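Long-range contact in uncharacterized ACR, COG1565 superfamily (Burkholderia thailandensis, PDB 4F3N), which is of unknown function but belongs to the methyltransferase superfamily and probably transfers methyl groups, perhaps to protein arginines, from S-adenosylmethionine: residues A122-R127 against R365-A370. Numbering follows the deposited sequence.
Sequences AQTLAR and RFLLNA
Thr124 meets the segment 365-370 through its methyl group: CG2 lies 3.6 Å from Leu367 CD2 and equally close to Ala370 CB. With OG1 beside the backbone N (chi1 -55°), CG2 is anti to that N, and OG1 hydrogen-bonds to the carbonyl oxygen of Leu120, one turn back, satisfying the buried hydroxyl within its own helix. The nearest CA pair, Thr124 and Ala370, is 6.1 Å apart, consistent with the small side chain of Ala370. Leu125 reaches across with one branch, CD1, which comes to 3.9 Å from Phe366 CE2 at the ring edge, near the ring plane; Phe423 makes an edge-to-face contact with the same ring. The contact joins two helices of a Rossmann-like methyltransferase domain, helix 118-136 preceding its strand 140-144 and helix 363-369 following edge strand 356-362. Leu125 also has its side chain about 6 Å from that of Asn214, which binds S-adenosyl-L-homocysteine in a structure of this protein but is unliganded here. Arg127, extended from CG to NE, runs past Ala370, its CD methylene 3.3 Å from Ala370 O. A water 3.0 Å from Ala370 O donates to it and accepts a weak bond from Arg127 NH1.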
ATOM      1  N   ALA A 122       8.595 -12.072   5.757  1.00 10.51           N
ATOM      2  CA  ALA A 122       7.671 -13.128   5.355  1.00  9.86           C
ATOM      3  C   ALA A 122       7.656 -14.294   6.362  1.00  9.95           C
ATOM      4  O   ALA A 122       6.604 -14.881   6.643  1.00  9.49           O
ATOM      5  CB  ALA A 122       8.048 -13.642   3.964  1.00 10.02           C
ATOM      6  N   GLN A 123       8.826 -14.670   6.877  1.00 10.93           N
ATOM      7  CA  GLN A 123       8.891 -15.720   7.877  1.00 11.44           C
ATOM      8  C   GLN A 123       8.020 -15.410   9.095  1.00 10.48           C
ATOM      9  O   GLN A 123       7.385 -16.276   9.650  1.00 10.73           O
ATOM     10  CB  GLN A 123      10.319 -15.948   8.339  1.00 13.88           C
ATOM     11  CG  GLN A 123      11.212 -16.618   7.323  1.00 16.49           C
ATOM     12  CD  GLN A 123      12.556 -16.896   7.971  1.00 20.41           C
ATOM     13  OE1 GLN A 123      13.327 -15.977   8.252  1.00 21.82           O
ATOM     14  NE2 GLN A 123      12.775 -18.147   8.338  1.00 24.34           N
ATOM     15  N   THR A 124       8.043 -14.154   9.516  1.00  9.50           N
ATOM     16  CA  THR A 124       7.270 -13.734  10.653  1.00  9.25           C
ATOM     17  C   THR A 124       5.809 -13.626  10.315  1.00  8.86           C
ATOM     18  O   THR A 124       4.977 -14.089  11.085  1.00  8.68           O
ATOM     19  CB  THR A 124       7.803 -12.395  11.200  1.00  9.10           C
ATOM     20  OG1 THR A 124       9.201 -12.558  11.483  1.00  9.75           O
ATOM     21  CG2 THR A 124       7.029 -11.981  12.503  1.00  9.28           C
ATOM     22  N   LEU A 125       5.486 -12.994   9.187  1.00  8.40           N
ATOM     23  CA  LEU A 125       4.067 -12.852   8.760  1.00  8.11           C
ATOM     24  C   LEU A 125       3.375 -14.204   8.603  1.00  7.86           C
ATOM     25  O   LEU A 125       2.188 -14.306   8.794  1.00  7.35           O
ATOM     26  CB  LEU A 125       3.978 -12.069   7.451  1.00  8.33           C
ATOM     27  CG  LEU A 125       2.638 -11.820   6.781  1.00  8.28           C
ATOM     28  CD1 LEU A 125       1.743 -11.018   7.721  1.00  8.38           C
ATOM     29  CD2 LEU A 125       2.860 -11.085   5.425  1.00  8.71           C
ATOM     30  N   ALA A 126       4.144 -15.222   8.192  1.00  8.08           N
ATOM     31  CA  ALA A 126       3.626 -16.577   8.012  1.00  8.44           C
ATOM     32  C   ALA A 126       2.910 -17.081   9.259  1.00  8.97           C
ATOM     33  O   ALA A 126       1.937 -17.849   9.186  1.00  9.43           O
ATOM     34  CB  ALA A 126       4.750 -17.540   7.547  1.00  7.94           C
ATOM     35  N   ARG A 127       3.350 -16.651  10.440  1.00 10.08           N
ATOM     36  CA  ARG A 127       2.697 -17.127  11.665  1.00 11.04           C
ATOM     37  C   ARG A 127       1.244 -16.686  11.859  1.00 10.16           C
ATOM     38  O   ARG A 127       0.353 -17.543  11.953  1.00  9.34           O
ATOM     39  CB  ARG A 127       3.583 -16.858  12.865  1.00 13.66           C
ATOM     40  CG  ARG A 127       4.840 -17.709  12.720  1.00 16.69           C
ATOM     41  CD  ARG A 127       5.936 -17.428  13.712  1.00 22.40           C
ATOM     42  NE  ARG A 127       7.134 -18.198  13.327  1.00 26.17           N
ATOM     43  CZ  ARG A 127       8.193 -18.377  14.105  1.00 31.44           C
ATOM     44  NH1 ARG A 127       8.236 -17.836  15.325  1.00 35.10           N
ATOM     45  NH2 ARG A 127       9.217 -19.107  13.654  1.00 34.42           N
ATOM     46  N   ARG A 365       4.824  -3.790  16.823  1.00  9.44           N
ATOM     47  CA  ARG A 365       4.079  -4.560  17.797  1.00 10.60           C
ATOM     48  C   ARG A 365       3.585  -5.845  17.143  1.00  9.31           C
ATOM     49  O   ARG A 365       3.641  -6.903  17.744  1.00  8.78           O
ATOM     50  CB  ARG A 365       2.915  -3.724  18.284  1.00 13.06           C
ATOM     51  CG  ARG A 365       2.065  -4.347  19.350  1.00 16.26           C
ATOM     52  CD  ARG A 365       2.805  -4.401  20.660  1.00 18.69           C
ATOM     53  NE  ARG A 365       3.581  -5.601  20.777  1.00 21.32           N
ATOM     54  CZ  ARG A 365       4.236  -5.949  21.878  1.00 24.70           C
ATOM     55  NH1 ARG A 365       4.929  -7.077  21.884  1.00 25.52           N
ATOM     56  NH2 ARG A 365       4.221  -5.150  22.959  1.00 28.87           N
ATOM     57  N   PHE A 366       3.141  -5.772  15.888  1.00  8.21           N
ATOM     58  CA  PHE A 366       2.630  -6.946  15.171  1.00  7.95           C
ATOM     59  C   PHE A 366       3.751  -8.000  15.012  1.00  7.84           C
ATOM     60  O   PHE A 366       3.563  -9.181  15.323  1.00  7.41           O
ATOM     61  CB  PHE A 366       2.089  -6.496  13.810  1.00  8.05           C
ATOM     62  CG  PHE A 366       1.546  -7.606  12.939  1.00  7.74           C
ATOM     63  CD1 PHE A 366       0.196  -7.978  13.006  1.00  7.85           C
ATOM     64  CD2 PHE A 366       2.361  -8.230  12.021  1.00  7.89           C
ATOM     65  CE1 PHE A 366      -0.323  -8.952  12.144  1.00  8.03           C
ATOM     66  CE2 PHE A 366       1.842  -9.196  11.181  1.00  7.83           C
ATOM     67  CZ  PHE A 366       0.499  -9.553  11.238  1.00  7.79           C
ATOM     68  N   LEU A 367       4.920  -7.534  14.559  1.00  7.44           N
ATOM     69  CA  LEU A 367       6.069  -8.418  14.294  1.00  7.64           C
ATOM     70  C   LEU A 367       6.628  -8.977  15.604  1.00  7.87           C
ATOM     71  O   LEU A 367       6.973 -10.164  15.675  1.00  8.40           O
ATOM     72  CB  LEU A 367       7.150  -7.719  13.481  1.00  7.47           C
ATOM     73  CG  LEU A 367       6.806  -7.386  12.032  1.00  7.28           C
ATOM     74  CD1 LEU A 367       7.953  -6.684  11.295  1.00  7.64           C
ATOM     75  CD2 LEU A 367       6.409  -8.660  11.248  1.00  7.57           C
ATOM     76  N   LEU A 368       6.726  -8.149  16.621  1.00  8.68           N
ATOM     77  CA  LEU A 368       7.118  -8.653  17.936  1.00  8.99           C
ATOM     78  C   LEU A 368       6.151  -9.754  18.452  1.00  9.62           C
ATOM     79  O   LEU A 368       6.583 -10.818  18.909  1.00 10.35           O
ATOM     80  CB  LEU A 368       7.176  -7.516  18.945  1.00  9.06           C
ATOM     81  CG  LEU A 368       8.397  -6.631  18.798  1.00  9.06           C
ATOM     82  CD1 LEU A 368       8.152  -5.351  19.624  1.00  9.31           C
ATOM     83  CD2 LEU A 368       9.657  -7.384  19.232  1.00  9.41           C
ATOM     84  N   ASN A 369       4.859  -9.455  18.411  1.00  9.75           N
ATOM     85  CA  ASN A 369       3.831 -10.407  18.829  1.00 10.57           C
ATOM     86  C   ASN A 369       3.872 -11.721  18.069  1.00 11.13           C
ATOM     87  O   ASN A 369       3.671 -12.817  18.655  1.00 11.56           O
ATOM     88  CB  ASN A 369       2.467  -9.765  18.707  1.00 10.67           C
ATOM     89  CG  ASN A 369       2.174  -8.719  19.775  1.00 10.88           C
ATOM     90  OD1 ASN A 369       2.899  -8.592  20.793  1.00 11.71           O
ATOM     91  ND2 ASN A 369       1.080  -7.958  19.578  1.00 10.31           N
ATOM     92  N   ALA A 370       4.200 -11.620  16.791  1.00 10.91           N
ATOM     93  CA  ALA A 370       4.257 -12.733  15.874  1.00 12.22           C
ATOM     94  C   ALA A 370       5.565 -13.518  15.992  1.00 12.84           C
ATOM     95  O   ALA A 370       5.717 -14.589  15.374  1.00 15.76           O
ATOM     96  CB  ALA A 370       4.049 -12.214  14.441  1.00 12.00           C
TER
HETATM   97  O   HOH W   1       5.601 -16.982  17.250  1.00 30.20           O